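Local structure of glycoside hydrolase family 81 (Clostridium thermocellum, 6FOP) at residues 234-239 against 667-673; 305-309 against 582-586; 685-691 against 706-712. The protein probably hydrolyses beta-1,3-glucans such as laminarin, acting as a glucanase in the cellulosome. One frame throughout, in Å; residues are numbered along the deposited sequence. Where two conformers were deposited one is given.

Interaction 1. Residues 234-239 against 667-673; sequences YNETES and TADTPLY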
loop_
_atom_site.group_PDB
_atom_site.type_symbol
_atom_site.label_atom_id
_atom_site.label_comp_id
_atom_site.label_asym_id
_atom_site.label_seq_id
_atom_site.Cartn_x
_atom_site.Cartn_y
_atom_site.Cartn_z
ATOM N N TYR A 234 16.772 4.473 -5.565
ATOM C CA TYR A 234 16.466 4.807 -6.948
ATOM C C TYR A 234 17.793 5.074 -7.633
ATOM O O TYR A 234 18.574 5.935 -7.182
ATOM C CB TYR A 234 15.597 6.060 -7.001
ATOM C CG TYR A 234 15.426 6.690 -8.371
ATOM C CD1 TYR A 234 14.996 5.954 -9.473
ATOM C CD2 TYR A 234 15.713 8.040 -8.562
ATOM C CE1 TYR A 234 14.809 6.560 -10.724
ATOM C CE2 TYR A 234 15.532 8.653 -9.785
ATOM C CZ TYR A 234 15.110 7.916 -10.868
ATOM O OH TYR A 234 14.923 8.588 -12.071
ATOM N N ASN A 235 18.048 4.352 -8.714
ATOM C CA ASN A 235 19.205 4.581 -9.572
ATOM C C ASN A 235 18.766 5.361 -10.788
ATOM O O ASN A 235 18.137 4.823 -11.690
ATOM C CB ASN A 235 19.834 3.256 -9.981
ATOM C CG ASN A 235 21.139 3.444 -10.711
ATOM O OD1 ASN A 235 21.294 4.388 -11.480
ATOM N ND2 ASN A 235 22.086 2.545 -10.492
ATOM N N GLU A 236 19.090 6.646 -10.786
ATOM C CA GLU A 236 18.617 7.535 -11.845
ATOM C C GLU A 236 19.182 7.184 -13.214
ATOM O O GLU A 236 18.484 7.316 -14.224
ATOM C CB GLU A 236 18.913 8.992 -11.522
ATOM C CG GLU A 236 18.231 9.983 -12.485
ATOM C CD GLU A 236 18.541 11.397 -12.122
ATOM O OE1 GLU A 236 19.158 11.622 -11.061
ATOM O OE2 GLU A 236 18.205 12.305 -12.892
ATOM N N THR A 237 20.436 6.764 -13.243
ATOM C CA THR A 237 21.096 6.375 -14.465
ATOM C C THR A 237 20.420 5.162 -15.094
ATOM O O THR A 237 20.135 5.168 -16.290
ATOM C CB THR A 237 22.592 6.106 -14.208
ATOM O OG1 THR A 237 23.200 7.305 -13.688
ATOM C CG2 THR A 237 23.296 5.681 -15.488
ATOM N N GLU A 238 20.086 4.168 -14.264
ATOM C CA GLU A 238 19.506 2.899 -14.738
ATOM C C GLU A 238 17.975 2.853 -14.747
ATOM O O GLU A 238 17.391 1.901 -15.260
ATOM C CB GLU A 238 20.101 1.723 -13.928
ATOM C CG GLU A 238 21.610 1.596 -14.152
ATOM C CD GLU A 238 22.257 0.302 -13.643
ATOM O OE1 GLU A 238 21.562 -0.653 -13.227
ATOM O OE2 GLU A 238 23.503 0.246 -13.679
ATOM N N SER A 239 17.325 3.874 -14.186
ATOM C CA SER A 239 15.868 3.905 -14.065
ATOM C C SER A 239 15.326 2.667 -13.346
ATOM O O SER A 239 14.339 2.080 -13.758
ATOM C CB SER A 239 15.189 4.119 -15.436
ATOM O OG SER A 239 13.872 4.629 -15.280
ATOM N N THR A 667 13.399 2.985 -21.190
ATOM C CA THR A 667 13.573 3.819 -20.010
ATOM C C THR A 667 14.499 4.994 -20.299
ATOM O O THR A 667 15.085 5.079 -21.381
ATOM C CB THR A 667 14.041 2.988 -18.814
ATOM O OG1 THR A 667 15.251 2.305 -19.155
ATOM C CG2 THR A 667 12.969 1.960 -18.429
ATOM N N ALA A 668 14.653 5.869 -19.314
ATOM C CA ALA A 668 15.459 7.077 -19.460
ATOM C C ALA A 668 16.141 7.415 -18.160
ATOM O O ALA A 668 15.656 7.050 -17.072
ATOM C CB ALA A 668 14.611 8.260 -19.925
ATOM N N ASP A 669 17.234 8.167 -18.280
ATOM C CA ASP A 669 18.060 8.578 -17.139
ATOM C C ASP A 669 17.602 9.882 -16.461
ATOM O O ASP A 669 18.401 10.766 -16.128
ATOM C CB ASP A 669 19.543 8.628 -17.524
ATOM C CG ASP A 669 19.876 9.679 -18.573
ATOM O OD1 ASP A 669 18.963 10.359 -19.103
ATOM O OD2 ASP A 669 21.082 9.768 -18.885
ATOM N N THR A 670 16.292 9.991 -16.248
ATOM C CA THR A 670 15.692 11.160 -15.610
ATOM C C THR A 670 14.407 10.727 -14.902
ATOM O O THR A 670 13.832 9.717 -15.279
ATOM C CB THR A 670 15.450 12.282 -16.665
ATOM O OG1 THR A 670 15.400 13.551 -16.034
ATOM C CG2 THR A 670 14.195 12.024 -17.470
ATOM N N PRO A 671 13.931 11.504 -13.896
ATOM C CA PRO A 671 12.754 10.998 -13.164
ATOM C C PRO A 671 11.418 11.288 -13.841
ATOM O O PRO A 671 10.483 10.533 -13.639
ATOM C CB PRO A 671 12.807 11.705 -11.813
ATOM C CG PRO A 671 13.939 12.652 -11.863
ATOM C CD PRO A 671 14.716 12.482 -13.124
ATOM N N LEU A 672 11.306 12.369 -14.625
ATOM C CA LEU A 672 10.009 12.791 -15.166
ATOM C C LEU A 672 10.055 12.646 -16.684
ATOM O O LEU A 672 10.590 13.491 -17.396
ATOM C CB LEU A 672 9.670 14.204 -14.730
ATOM C CG LEU A 672 9.722 14.488 -13.221
ATOM C CD1 LEU A 672 9.377 15.959 -12.959
ATOM C CD2 LEU A 672 8.824 13.561 -12.446
ATOM N N TYR A 673 9.508 11.544 -17.166
ATOM C CA TYR A 673 9.441 11.249 -18.584
ATOM C C TYR A 673 8.318 10.259 -18.842
ATOM O O TYR A 673 7.802 9.638 -17.914
ATOM C CB TYR A 673 10.756 10.684 -19.119
ATOM C CG TYR A 673 11.084 9.277 -18.641
ATOM C CD1 TYR A 673 11.704 9.058 -17.409
ATOM C CD2 TYR A 673 10.823 8.184 -19.448
ATOM C CE1 TYR A 673 12.020 7.763 -16.990
ATOM C CE2 TYR A 673 11.135 6.900 -19.056
ATOM C CZ TYR A 673 11.756 6.688 -17.840
ATOM O OH TYR A 673 12.082 5.391 -17.512
HETATM O O HOH W 1 15.590 7.124 -14.144
HETATM O O HOH W 2 17.956 13.902 -15.126
HETATM O O HOH W 3 15.714 0.374 -16.839
#
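T237 and D669 bring the two backbones closest, their CA atoms 4.6 Å apart, where the turn after strand 223-235 meets an irregular segment kinked by an inverse gamma turn at D669. Beside them E236 O makes a CA-H...O contact with D669 CA at 3.2 Å. Water carries much of the polar traffic. Water 1 sits between Y234 OH, E236 O and A668 O, while water 2 bridges E236 OE2 and T670 OG1. The glutamate chain is fully extended, with CG anti to the backbone N (chi1 -170°), and this carries the carboxylate across to P671, E236 OE2 resting 3.5 Å from P671 CD. Y234 OH comes down on the same proline, 3.4 Å from P671 CA; Y234 and P671 also both lean on R517 of helix 514-534. At the other end S239 packs its CB 3.7 Å from T667 CB. S239 OG lies at the edge of the Y673 ring, in its plane and 3.0 Å from Y673 OH, and is hydrogen-bonded to Y302 O. A668 CB sits over the centre of one face of that ring. N235 OD1 accepts from E238 N in an Asx motif that braces the turn. This is the tip of a beta hairpin, formed by strands 223-235 and 240-251, docked on the connection between strands 661-662 and 673-678 of the C-terminal sheet.

Interaction 2. Residues 305-309 against 582-586; sequences ILPNL and TAASL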
loop_
_atom_site.group_PDB
_atom_site.type_symbol
_atom_site.label_atom_id
_atom_site.label_comp_id
_atom_site.label_asym_id
_atom_site.label_seq_id
_atom_site.Cartn_x
_atom_site.Cartn_y
_atom_site.Cartn_z
ATOM N N ILE A 305 7.207 9.291 -14.587
ATOM C CA ILE A 305 5.887 9.911 -14.587
ATOM C C ILE A 305 6.027 11.297 -15.188
ATOM O O ILE A 305 7.127 11.852 -15.239
ATOM C CB ILE A 305 5.255 9.988 -13.174
ATOM C CG1 ILE A 305 6.009 10.934 -12.244
ATOM C CG2 ILE A 305 5.138 8.590 -12.554
ATOM C CD1 ILE A 305 5.220 11.285 -11.028
ATOM N N LEU A 306 4.895 11.890 -15.532
ATOM C CA LEU A 306 4.866 13.292 -15.954
ATOM C C LEU A 306 3.972 14.102 -15.029
ATOM O O LEU A 306 3.061 13.555 -14.417
ATOM C CB LEU A 306 4.355 13.425 -17.376
ATOM C CG LEU A 306 5.264 12.809 -18.447
ATOM C CD1 LEU A 306 4.507 12.753 -19.765
ATOM C CD2 LEU A 306 6.548 13.604 -18.587
ATOM N N PRO A 307 4.184 15.435 -14.989
ATOM C CA PRO A 307 3.267 16.305 -14.227
ATOM C C PRO A 307 1.950 16.575 -14.950
ATOM O O PRO A 307 1.033 17.110 -14.349
ATOM C CB PRO A 307 4.074 17.597 -14.062
ATOM C CG PRO A 307 4.988 17.602 -15.230
ATOM C CD PRO A 307 5.360 16.172 -15.475
ATOM N N ASN A 308 1.896 16.214 -16.221
ATOM C CA ASN A 308 0.745 16.400 -17.107
ATOM C C ASN A 308 1.131 15.846 -18.464
ATOM O O ASN A 308 2.304 15.735 -18.785
ATOM C CB ASN A 308 0.358 17.884 -17.252
ATOM C CG ASN A 308 1.526 18.767 -17.696
ATOM O OD1 ASN A 308 2.320 19.238 -16.878
ATOM N ND2 ASN A 308 1.614 19.021 -18.992
ATOM N N LEU A 309 0.122 15.511 -19.279
ATOM C CA LEU A 309 0.374 15.213 -20.676
ATOM C C LEU A 309 0.625 16.534 -21.463
ATOM O O LEU A 309 0.150 17.598 -21.064
ATOM C CB LEU A 309 -0.792 14.439 -21.292
ATOM C CG LEU A 309 -1.030 13.043 -20.716
ATOM C CD1 LEU A 309 -2.184 12.381 -21.434
ATOM C CD2 LEU A 309 0.217 12.176 -20.825
ATOM N N THR A 582 -4.226 10.415 -13.589
ATOM C CA THR A 582 -3.256 11.504 -13.700
ATOM C C THR A 582 -2.228 11.092 -14.752
ATOM O O THR A 582 -2.261 9.974 -15.271
ATOM C CB THR A 582 -2.533 11.822 -12.373
ATOM O OG1 THR A 582 -1.494 10.868 -12.118
ATOM C CG2 THR A 582 -3.513 11.893 -11.187
ATOM N N ALA A 583 -1.259 11.956 -15.011
ATOM C CA ALA A 583 -0.188 11.582 -15.934
ATOM C C ALA A 583 0.822 10.608 -15.331
ATOM O O ALA A 583 1.844 10.322 -15.950
ATOM C CB ALA A 583 0.508 12.834 -16.455
ATOM N N ALA A 584 0.541 10.134 -14.128
ATOM C CA ALA A 584 1.222 8.984 -13.541
ATOM C C ALA A 584 0.421 7.697 -13.706
ATOM O O ALA A 584 0.839 6.658 -13.206
ATOM C CB ALA A 584 1.549 9.267 -12.084
ATOM N N SER A 585 -0.711 7.741 -14.417
ATOM C CA SER A 585 -1.611 6.586 -14.510
ATOM C C SER A 585 -1.390 5.723 -15.733
ATOM O O SER A 585 -2.157 4.792 -15.983
ATOM C CB SER A 585 -3.075 7.004 -14.436
ATOM O OG SER A 585 -3.399 7.612 -13.204
ATOM N N LEU A 586 -0.323 5.972 -16.481
ATOM C CA LEU A 586 -0.070 5.163 -17.648
ATOM C C LEU A 586 0.174 3.692 -17.312
ATOM O O LEU A 586 -0.011 2.830 -18.169
ATOM C CB LEU A 586 1.073 5.729 -18.477
ATOM C CG LEU A 586 0.828 7.138 -19.079
ATOM C CD1 LEU A 586 2.098 7.706 -19.694
ATOM C CD2 LEU A 586 -0.307 7.126 -20.098
HETATM O O HOH W 4 -1.530 14.847 -13.858
#
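A583 pushes its methyl group into the bend of 305-309, where it lies against backbone: A583 CB is 3.3 Å from L306 O and 3.6 Å from N308 CA. Its apolar partners are L306 CB and the more distant L309 CD2. A second apolar touch joins I305 CG2 to A584 CB at 3.7 Å. I305 places CG2 anti to its carbonyl carbon, and that branch, rather than CG1, meets the alanine. Helix 494-511 backs this pair, I505 packing on I305 and Q502 on A584.

Of polar links between the segments there is one direct bond, from L306 N to A583 O, straight but long and weak, the two atoms 3.5 Å apart. Water 4 adds a second route, accepting from A583 N at 3.1 Å and donating weakly to P307 O, which is also bonded by Q429 NE2.

The firmer hydrogen bonds stay within each segment. T582 to S585 is a type I beta turn closed by S585 N to T582 O, with T582 OG1 taking A584 N in an ST turn and S585 OG taking T582 N. In 305-309, N308 ND2 reaches L309 O at 2.9 Å, approaching from above the carbonyl plane.

With the turn at 582-585 held by its own bonds, the fit between the segments rests chiefly on van der Waals packing of two alanine methyls against backbone and aliphatic side chains, and only lightly on polar attraction.

Interaction 3. Residues 685-691 against 706-712; sequences VVYNASS and VGPHSMA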
loop_
_atom_site.group_PDB
_atom_site.type_symbol
_atom_site.label_atom_id
_atom_site.label_comp_id
_atom_site.label_asym_id
_atom_site.label_seq_id
_atom_site.Cartn_x
_atom_site.Cartn_y
_atom_site.Cartn_z
ATOM N N VAL A 685 8.581 12.240 -24.152
ATOM C CA VAL A 685 8.169 13.419 -23.409
ATOM C C VAL A 685 8.991 13.483 -22.136
ATOM O O VAL A 685 9.089 12.484 -21.410
ATOM C CB VAL A 685 6.681 13.399 -23.049
ATOM C CG1 VAL A 685 6.276 14.699 -22.362
ATOM C CG2 VAL A 685 5.845 13.114 -24.308
ATOM N N VAL A 686 9.598 14.616 -21.873
ATOM C CA VAL A 686 10.384 14.838 -20.656
ATOM C C VAL A 686 9.919 16.124 -19.977
ATOM O O VAL A 686 9.668 17.129 -20.651
ATOM C CB VAL A 686 11.872 14.995 -20.996
ATOM C CG1 VAL A 686 12.699 15.375 -19.777
ATOM C CG2 VAL A 686 12.400 13.727 -21.628
ATOM N N TYR A 687 9.887 16.135 -18.646
ATOM C CA TYR A 687 9.758 17.367 -17.904
ATOM C C TYR A 687 11.030 17.578 -17.103
ATOM O O TYR A 687 11.466 16.686 -16.358
ATOM C CB TYR A 687 8.531 17.410 -16.977
ATOM C CG TYR A 687 8.374 18.811 -16.426
ATOM C CD1 TYR A 687 7.860 19.827 -17.222
ATOM C CD2 TYR A 687 8.844 19.169 -15.179
ATOM C CE1 TYR A 687 7.794 21.125 -16.775
ATOM C CE2 TYR A 687 8.773 20.485 -14.727
ATOM C CZ TYR A 687 8.237 21.460 -15.534
ATOM O OH TYR A 687 8.168 22.770 -15.112
ATOM N N ASN A 688 11.641 18.744 -17.248
ATOM C CA ASN A 688 12.796 19.144 -16.447
ATOM C C ASN A 688 12.346 20.120 -15.388
ATOM O O ASN A 688 12.086 21.285 -15.695
ATOM C CB ASN A 688 13.858 19.766 -17.362
ATOM C CG ASN A 688 15.103 20.215 -16.629
ATOM O OD1 ASN A 688 15.237 20.078 -15.399
ATOM N ND2 ASN A 688 16.042 20.760 -17.397
ATOM N N ALA A 689 12.290 19.659 -14.145
ATOM C CA ALA A 689 11.881 20.483 -13.019
ATOM C C ALA A 689 13.056 21.229 -12.372
ATOM O O ALA A 689 12.862 21.927 -11.388
ATOM C CB ALA A 689 11.180 19.632 -11.980
ATOM N N SER A 690 14.260 21.060 -12.895
ATOM C CA SER A 690 15.450 21.704 -12.311
ATOM C C SER A 690 15.710 23.049 -12.964
ATOM O O SER A 690 15.114 23.378 -13.995
ATOM C CB SER A 690 16.672 20.801 -12.460
ATOM O OG SER A 690 17.254 20.903 -13.739
ATOM N N SER A 691 16.647 23.795 -12.387
ATOM C CA SER A 691 17.029 25.101 -12.902
ATOM C C SER A 691 18.176 25.066 -13.908
ATOM O O SER A 691 18.626 26.128 -14.345
ATOM C CB SER A 691 17.381 26.029 -11.741
ATOM O OG SER A 691 16.204 26.308 -11.007
ATOM N N VAL A 706 16.791 19.372 -22.732
ATOM C CA VAL A 706 15.566 19.977 -22.220
ATOM C C VAL A 706 15.941 21.136 -21.323
ATOM O O VAL A 706 16.689 20.976 -20.356
ATOM C CB VAL A 706 14.716 18.963 -21.431
ATOM C CG1 VAL A 706 13.379 19.594 -21.029
ATOM C CG2 VAL A 706 14.540 17.708 -22.275
ATOM N N GLY A 707 15.406 22.310 -21.637
ATOM C CA GLY A 707 15.706 23.482 -20.856
ATOM C C GLY A 707 15.120 23.443 -19.444
ATOM O O GLY A 707 14.241 22.643 -19.150
ATOM N N PRO A 708 15.639 24.290 -18.555
ATOM C CA PRO A 708 15.126 24.354 -17.192
ATOM C C PRO A 708 13.631 24.655 -17.102
ATOM O O PRO A 708 13.104 25.409 -17.921
ATOM C CB PRO A 708 15.941 25.493 -16.558
ATOM C CG PRO A 708 16.383 26.322 -17.696
ATOM C CD PRO A 708 16.589 25.389 -18.838
ATOM N N HIS A 709 12.959 24.015 -16.146
ATOM C CA HIS A 709 11.540 24.273 -15.869
ATOM C C HIS A 709 10.706 24.225 -17.141
ATOM O O HIS A 709 9.938 25.134 -17.417
ATOM C CB HIS A 709 11.356 25.587 -15.118
ATOM C CG HIS A 709 12.154 25.655 -13.863
ATOM N ND1 HIS A 709 11.913 24.829 -12.789
ATOM C CD2 HIS A 709 13.231 26.403 -13.527
ATOM C CE1 HIS A 709 12.779 25.092 -11.830
ATOM N NE2 HIS A 709 13.597 26.037 -12.253
ATOM N N SER A 710 10.839 23.136 -17.888
ATOM C CA SER A 710 10.058 22.981 -19.088
ATOM C C SER A 710 9.800 21.560 -19.480
ATOM O O SER A 710 10.532 20.622 -19.089
ATOM C CB SER A 710 10.751 23.667 -20.241
ATOM O OG SER A 710 11.849 22.900 -20.679
ATOM N N MET A 711 8.743 21.429 -20.271
ATOM C CA MET A 711 8.395 20.178 -20.941
ATOM C C MET A 711 8.929 20.198 -22.362
ATOM O O MET A 711 8.876 21.223 -23.052
ATOM C CB MET A 711 6.873 19.939 -20.978
ATOM C CG MET A 711 6.452 18.552 -21.466
ATOM S SD MET A 711 4.760 18.033 -21.051
ATOM C CE MET A 711 5.004 17.557 -19.353
ATOM N N ALA A 712 9.451 19.066 -22.803
ATOM C CA ALA A 712 9.897 18.886 -24.185
ATOM C C ALA A 712 9.312 17.614 -24.747
ATOM O O ALA A 712 9.158 16.621 -24.024
ATOM C CB ALA A 712 11.395 18.855 -24.273
HETATM O O HOH W 5 9.439 23.367 -12.769
HETATM O O HOH W 6 6.998 24.665 -16.543
#
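V686 and A712 form an antiparallel hydrogen-bonded pair: V686 N gives to A712 O at 3.0 Å and A712 N returns to V686 O at 2.9 Å. Two residues on, N688 N bonds S710 O almost straight (174°), and S710 N gives to N688 O along a more bent path (138°). Between these pairs Y687 and M711 stand as a non-hydrogen-bonded pair, Y687 CD1 against M711 CB. The pairing joins strands 681-688 and 710-715, the latter an outermost strand of the four-stranded C-terminal sheet, and a G1 beta bulge breaks it where H709 and S710 both face N688. H709 N then gives to S690 O. The N688 amide is well served. With CG anti to the backbone N (chi1 -180°), its ND2 reaches V706 O at 3.0 Å and also bonds S692 O; its OD1 accepts S690 OG on an in-plane lone pair and S690 N from above the plane. S690 O lies over the centre of one H709 ring face, 3.4 Å above the plane. H709 NE2 and S691 OG share a hydrogen bond of 2.9 Å, while water 5 links H709 ND1 to Y687 OH. Water 6 joins that same hydroxyl to H709 O.

In the fold
From the N terminus the chain first reaches the hairpin turn at 234-239, whose partner, 667-673, comes more than 400 residues later, so interaction 1 closes a very long loop. Interaction 2 falls within it: 305-309, the connection from the strands to helix 317-329, meets a turn between helices 570-575 and 592-606. Interaction 3 follows in series and closes a short loop in the C-terminal sheet. The three are neighbours, with centres about 14 to 15 Å apart. L672 packs on I305 and its O probably bonds Y687 N, while L306 and P307 pack on V685 and Y687. Together they tie the hairpin, the helical region and the C-terminal sheet.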